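Long-range contact in glutaconate CoA-transferase subunit A (PDB 1POI), which transfers the coenzyme A moiety from acetyl-CoA to glutaconate, (R)-2-hydroxyglutarate and related acids in the hydroxyglutarate pathway of glutamate degradation: residues Asn76-Trp89 with Leu260-Phe273. Numbering follows the deposited sequence.
Sequences NSGVTNVSRRFRKW and LKVYDKVSKTQEDF
R84 and D264 form a salt bridge in which a single carboxylate oxygen takes both contacts. The guanidinium comes side-on: R84 NH2 reaches D264 OD1 on its syn side at 2.8 Å, and NE meets the same oxygen from above the carboxylate plane, the two flat groups being turned 57° apart. T80 OG1 donates to D264 OD1 from the anti side, so three donors grip one atom. K268 runs alongside the extended R84 chain, laying CE over the centre of the guanidinium face, 3.6 Å above the plane; the ammonium and guanidinium therefore lie close, a pairing the carboxylate probably offsets.

The R85 chain bends at chi2 and chi3, turning R85 NH1 onto S267 O at 2.8 Å, while NE and NH2 share Q270 OE1. A third donor, W89 NE1, points almost straight at Q270 OE1 (3.2 Å, 172°), with the oxygen lying in the indole plane. The amide nitrogen of Q270 is bonded to G62 O, so both ends of this amide are engaged. Nearer the backbone, R85 CG sits squarely over the face of the F273 ring, 3.6 Å from its centroid, in a CH-pi contact.

A water accepts from R84 N and donates to S267 OG. At the other end V79 packs across L260, V79 CG2 to L260 CD1 at 3.6 Å, and the N76 amide stands nearly perpendicular to the Y263 ring, ND2 nearing CD2; the Y263 hydroxyl is bonded to D58 of helix 55-62.

The T269 side chain N-caps helix 270-282 by accepting from D272 N. The contact thus joins the loop and first turns of helix 84-92 to two consecutive helices, 257-266 and 270-282, linked by the type I turn V266-T269 at the periphery of the parallel-sheet alpha/beta fold of the CoA-transferase subunit.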
loop_
_atom_site.group_PDB
_atom_site.type_symbol
_atom_site.label_atom_id
_atom_site.label_comp_id
_atom_site.label_asym_id
_atom_site.label_seq_id
_atom_site.Cartn_x
_atom_site.Cartn_y
_atom_site.Cartn_z
ATOM N N ASN A 76 16.770 2.359 -30.796
ATOM C CA ASN A 76 15.628 2.868 -30.063
ATOM C C ASN A 76 14.590 1.751 -30.327
ATOM O O ASN A 76 13.642 1.921 -31.096
ATOM C CB ASN A 76 15.209 4.220 -30.626
ATOM C CG ASN A 76 15.334 5.340 -29.606
ATOM O OD1 ASN A 76 15.399 5.102 -28.399
ATOM N ND2 ASN A 76 15.384 6.565 -30.081
ATOM N N SER A 77 14.869 0.584 -29.742
ATOM C CA SER A 77 14.089 -0.643 -29.878
ATOM C C SER A 77 12.605 -0.447 -30.152
ATOM O O SER A 77 11.894 0.174 -29.360
ATOM C CB SER A 77 14.276 -1.508 -28.631
ATOM O OG SER A 77 15.621 -1.508 -28.189
ATOM N N GLY A 78 12.147 -1.004 -31.270
ATOM C CA GLY A 78 10.750 -0.885 -31.653
ATOM C C GLY A 78 10.580 0.177 -32.720
ATOM O O GLY A 78 10.019 -0.094 -33.776
ATOM N N VAL A 79 11.071 1.383 -32.439
ATOM C CA VAL A 79 11.014 2.494 -33.372
ATOM C C VAL A 79 12.217 2.453 -34.337
ATOM O O VAL A 79 12.040 2.309 -35.547
ATOM C CB VAL A 79 10.952 3.807 -32.620
ATOM C CG1 VAL A 79 10.868 4.959 -33.600
ATOM C CG2 VAL A 79 9.743 3.793 -31.682
ATOM N N THR A 80 13.438 2.561 -33.822
ATOM C CA THR A 80 14.616 2.479 -34.692
ATOM C C THR A 80 15.389 1.203 -34.412
ATOM O O THR A 80 15.918 1.017 -33.318
ATOM C CB THR A 80 15.591 3.646 -34.520
ATOM O OG1 THR A 80 14.877 4.883 -34.455
ATOM C CG2 THR A 80 16.519 3.682 -35.708
ATOM N N ASN A 81 15.493 0.360 -35.427
ATOM C CA ASN A 81 16.190 -0.920 -35.329
ATOM C C ASN A 81 17.654 -0.865 -34.941
ATOM O O ASN A 81 18.126 -1.703 -34.182
ATOM C CB ASN A 81 16.087 -1.678 -36.652
ATOM C CG ASN A 81 14.790 -2.439 -36.784
ATOM O OD1 ASN A 81 13.990 -2.516 -35.833
ATOM N ND2 ASN A 81 14.570 -3.022 -37.964
ATOM N N VAL A 82 18.381 0.042 -35.586
ATOM C CA VAL A 82 19.814 0.261 -35.392
ATOM C C VAL A 82 19.956 1.761 -35.476
ATOM O O VAL A 82 19.720 2.324 -36.532
ATOM C CB VAL A 82 20.634 -0.351 -36.560
ATOM C CG1 VAL A 82 22.128 -0.212 -36.290
ATOM C CG2 VAL A 82 20.248 -1.819 -36.765
ATOM N N SER A 83 20.263 2.411 -34.359
ATOM C CA SER A 83 20.413 3.863 -34.333
ATOM C C SER A 83 21.176 4.354 -35.553
ATOM O O SER A 83 22.214 3.807 -35.935
ATOM C CB SER A 83 21.095 4.320 -33.055
ATOM O OG SER A 83 20.286 4.033 -31.931
ATOM N N ARG A 84 20.645 5.408 -36.148
ATOM C CA ARG A 84 21.200 5.955 -37.366
ATOM C C ARG A 84 22.474 6.781 -37.254
ATOM O O ARG A 84 23.392 6.546 -38.014
ATOM C CB ARG A 84 20.088 6.674 -38.133
ATOM C CG ARG A 84 18.866 5.769 -38.308
ATOM C CD ARG A 84 17.633 6.539 -38.715
ATOM N NE ARG A 84 16.449 5.688 -38.821
ATOM C CZ ARG A 84 16.286 4.723 -39.725
ATOM N NH1 ARG A 84 17.232 4.464 -40.614
ATOM N NH2 ARG A 84 15.168 4.010 -39.743
ATOM N N ARG A 85 22.553 7.725 -36.319
ATOM C CA ARG A 85 23.775 8.517 -36.178
ATOM C C ARG A 85 24.897 7.541 -35.841
ATOM O O ARG A 85 25.994 7.612 -36.394
ATOM C CB ARG A 85 23.643 9.550 -35.060
ATOM C CG ARG A 85 23.119 10.935 -35.466
ATOM C CD ARG A 85 22.556 10.998 -36.881
ATOM N NE ARG A 85 23.569 11.177 -37.910
ATOM C CZ ARG A 85 23.497 10.647 -39.129
ATOM N NH1 ARG A 85 22.464 9.898 -39.489
ATOM N NH2 ARG A 85 24.456 10.881 -40.010
ATOM N N PHE A 86 24.568 6.589 -34.974
ATOM C CA PHE A 86 25.463 5.538 -34.519
ATOM C C PHE A 86 26.025 4.735 -35.702
ATOM O O PHE A 86 27.211 4.799 -35.963
ATOM C CB PHE A 86 24.699 4.640 -33.500
ATOM C CG PHE A 86 25.283 3.257 -33.304
ATOM C CD1 PHE A 86 26.357 3.051 -32.449
ATOM C CD2 PHE A 86 24.772 2.165 -34.003
ATOM C CE1 PHE A 86 26.918 1.776 -32.297
ATOM C CE2 PHE A 86 25.320 0.895 -33.858
ATOM C CZ PHE A 86 26.397 0.702 -33.004
ATOM N N ARG A 87 25.185 4.044 -36.467
ATOM C CA ARG A 87 25.699 3.247 -37.579
ATOM C C ARG A 87 26.317 4.062 -38.701
ATOM O O ARG A 87 27.090 3.535 -39.497
ATOM C CB ARG A 87 24.630 2.299 -38.133
ATOM C CG ARG A 87 23.454 2.971 -38.823
ATOM C CD ARG A 87 23.327 2.529 -40.301
ATOM N NE ARG A 87 23.055 1.098 -40.485
ATOM C CZ ARG A 87 21.869 0.512 -40.276
ATOM N NH1 ARG A 87 20.820 1.228 -39.860
ATOM N NH2 ARG A 87 21.719 -0.793 -40.523
ATOM N N LYS A 88 25.994 5.348 -38.762
ATOM C CA LYS A 88 26.538 6.209 -39.809
ATOM C C LYS A 88 27.958 6.622 -39.449
ATOM O O LYS A 88 28.897 6.438 -40.231
ATOM C CB LYS A 88 25.653 7.446 -40.026
ATOM C CG LYS A 88 25.916 8.172 -41.332
ATOM C CD LYS A 88 26.017 7.204 -42.515
ATOM C CE LYS A 88 27.475 6.960 -42.934
ATOM N NZ LYS A 88 27.612 5.755 -43.819
ATOM N N TRP A 89 28.123 7.164 -38.255
ATOM C CA TRP A 89 29.441 7.558 -37.832
ATOM C C TRP A 89 30.393 6.380 -37.782
ATOM O O TRP A 89 31.548 6.506 -38.169
ATOM C CB TRP A 89 29.381 8.254 -36.500
ATOM C CG TRP A 89 28.929 9.635 -36.630
ATOM C CD1 TRP A 89 27.833 10.077 -37.301
ATOM C CD2 TRP A 89 29.542 10.780 -36.046
ATOM N NE1 TRP A 89 27.717 11.440 -37.165
ATOM C CE2 TRP A 89 28.758 11.897 -36.397
ATOM C CE3 TRP A 89 30.683 10.973 -35.251
ATOM C CZ2 TRP A 89 29.076 13.190 -35.980
ATOM C CZ3 TRP A 89 30.994 12.257 -34.834
ATOM C CH2 TRP A 89 30.198 13.348 -35.198
ATOM N N LEU A 260 9.281 9.403 -30.735
ATOM C CA LEU A 260 10.338 8.499 -31.133
ATOM C C LEU A 260 10.313 8.251 -32.621
ATOM O O LEU A 260 11.321 7.848 -33.188
ATOM C CB LEU A 260 10.246 7.148 -30.420
ATOM C CG LEU A 260 10.455 6.984 -28.915
ATOM C CD1 LEU A 260 10.244 5.528 -28.593
ATOM C CD2 LEU A 260 11.825 7.440 -28.466
ATOM N N LYS A 261 9.160 8.419 -33.254
ATOM C CA LYS A 261 9.068 8.193 -34.700
ATOM C C LYS A 261 9.661 9.369 -35.460
ATOM O O LYS A 261 10.268 9.191 -36.515
ATOM C CB LYS A 261 7.625 7.951 -35.145
ATOM C CG LYS A 261 7.041 6.627 -34.692
ATOM C CD LYS A 261 6.040 6.119 -35.713
ATOM C CE LYS A 261 5.061 5.119 -35.100
ATOM N NZ LYS A 261 4.059 5.765 -34.188
ATOM N N VAL A 262 9.475 10.569 -34.914
ATOM C CA VAL A 262 10.022 11.781 -35.510
ATOM C C VAL A 262 11.524 11.586 -35.543
ATOM O O VAL A 262 12.133 11.591 -36.614
ATOM C CB VAL A 262 9.729 13.009 -34.649
ATOM C CG1 VAL A 262 10.399 14.215 -35.221
ATOM C CG2 VAL A 262 8.239 13.229 -34.553
ATOM N N TYR A 263 12.095 11.327 -34.364
ATOM C CA TYR A 263 13.524 11.100 -34.225
ATOM C C TYR A 263 14.014 10.005 -35.184
ATOM O O TYR A 263 15.081 10.146 -35.781
ATOM C CB TYR A 263 13.879 10.757 -32.770
ATOM C CG TYR A 263 15.374 10.655 -32.519
ATOM C CD1 TYR A 263 16.124 11.787 -32.218
ATOM C CD2 TYR A 263 16.049 9.440 -32.685
ATOM C CE1 TYR A 263 17.513 11.719 -32.104
ATOM C CE2 TYR A 263 17.436 9.359 -32.571
ATOM C CZ TYR A 263 18.159 10.505 -32.282
ATOM O OH TYR A 263 19.522 10.430 -32.172
ATOM N N ASP A 264 13.234 8.942 -35.362
ATOM C CA ASP A 264 13.636 7.851 -36.249
ATOM C C ASP A 264 13.929 8.318 -37.658
ATOM O O ASP A 264 14.854 7.826 -38.297
ATOM C CB ASP A 264 12.559 6.770 -36.323
ATOM C CG ASP A 264 12.773 5.792 -37.498
ATOM O OD1 ASP A 264 13.762 5.031 -37.495
ATOM O OD2 ASP A 264 11.944 5.778 -38.434
ATOM N N LYS A 265 13.093 9.215 -38.162
ATOM C CA LYS A 265 13.258 9.698 -39.519
ATOM C C LYS A 265 14.246 10.848 -39.568
ATOM O O LYS A 265 15.092 10.914 -40.456
ATOM C CB LYS A 265 11.894 10.070 -40.125
ATOM C CG LYS A 265 11.184 11.255 -39.482
ATOM C CD LYS A 265 11.203 12.470 -40.398
ATOM C CE LYS A 265 10.715 13.733 -39.681
ATOM N NZ LYS A 265 11.010 14.971 -40.490
ATOM N N VAL A 266 14.128 11.756 -38.613
ATOM C CA VAL A 266 15.022 12.893 -38.499
ATOM C C VAL A 266 16.504 12.458 -38.510
ATOM O O VAL A 266 17.297 12.939 -39.315
ATOM C CB VAL A 266 14.723 13.646 -37.212
ATOM C CG1 VAL A 266 15.885 14.497 -36.831
ATOM C CG2 VAL A 266 13.489 14.501 -37.394
ATOM N N SER A 267 16.855 11.493 -37.669
ATOM C CA SER A 267 18.226 10.999 -37.582
ATOM C C SER A 267 18.730 10.215 -38.795
ATOM O O SER A 267 19.760 9.542 -38.678
ATOM C CB SER A 267 18.374 10.099 -36.355
ATOM O OG SER A 267 17.572 8.930 -36.500
ATOM N N LYS A 268 18.004 10.215 -39.917
ATOM C CA LYS A 268 18.481 9.466 -41.086
ATOM C C LYS A 268 19.541 10.246 -41.827
ATOM O O LYS A 268 20.150 9.728 -42.770
ATOM C CB LYS A 268 17.355 9.091 -42.050
ATOM C CG LYS A 268 16.267 8.261 -41.423
ATOM C CD LYS A 268 15.299 7.688 -42.444
ATOM C CE LYS A 268 14.133 6.997 -41.720
ATOM N NZ LYS A 268 13.233 6.237 -42.620
ATOM N N THR A 269 19.683 11.523 -41.470
ATOM C CA THR A 269 20.690 12.390 -42.064
ATOM C C THR A 269 21.149 13.406 -41.024
ATOM O O THR A 269 20.353 13.928 -40.219
ATOM C CB THR A 269 20.176 13.185 -43.289
ATOM O OG1 THR A 269 19.285 14.220 -42.850
ATOM C CG2 THR A 269 19.472 12.290 -44.301
ATOM N N GLN A 270 22.427 13.739 -41.106
ATOM C CA GLN A 270 23.064 14.695 -40.222
ATOM C C GLN A 270 22.378 16.064 -40.256
ATOM O O GLN A 270 22.317 16.763 -39.238
ATOM C CB GLN A 270 24.514 14.851 -40.643
ATOM C CG GLN A 270 25.381 15.509 -39.611
ATOM C CD GLN A 270 25.475 14.694 -38.358
ATOM O OE1 GLN A 270 25.618 13.467 -38.413
ATOM N NE2 GLN A 270 25.354 15.359 -37.213
ATOM N N GLU A 271 21.871 16.440 -41.433
ATOM C CA GLU A 271 21.192 17.721 -41.631
ATOM C C GLU A 271 19.896 17.776 -40.851
ATOM O O GLU A 271 19.647 18.729 -40.088
ATOM C CB GLU A 271 20.825 17.921 -43.099
ATOM C CG GLU A 271 21.962 17.936 -44.092
ATOM C CD GLU A 271 21.540 18.569 -45.421
ATOM O OE1 GLU A 271 20.381 19.047 -45.521
ATOM O OE2 GLU A 271 22.372 18.604 -46.362
ATOM N N ASP A 272 19.051 16.768 -41.109
ATOM C CA ASP A 272 17.742 16.653 -40.468
ATOM C C ASP A 272 17.992 16.554 -38.989
ATOM O O ASP A 272 17.295 17.196 -38.192
ATOM C CB ASP A 272 16.985 15.397 -40.942
ATOM C CG ASP A 272 16.409 15.522 -42.361
ATOM O OD1 ASP A 272 16.282 16.653 -42.893
ATOM O OD2 ASP A 272 16.061 14.463 -42.936
ATOM N N PHE A 273 19.037 15.792 -38.649
ATOM C CA PHE A 273 19.450 15.561 -37.272
ATOM C C PHE A 273 19.831 16.838 -36.533
ATOM O O PHE A 273 19.273 17.157 -35.473
ATOM C CB PHE A 273 20.622 14.587 -37.234
ATOM C CG PHE A 273 21.093 14.286 -35.849
ATOM C CD1 PHE A 273 20.383 13.402 -35.038
ATOM C CD2 PHE A 273 22.202 14.940 -35.316
ATOM C CE1 PHE A 273 20.766 13.180 -33.717
ATOM C CE2 PHE A 273 22.592 14.724 -33.993
ATOM C CZ PHE A 273 21.870 13.844 -33.195
HETATM O O HOH W 1 18.500 6.927 -34.390
#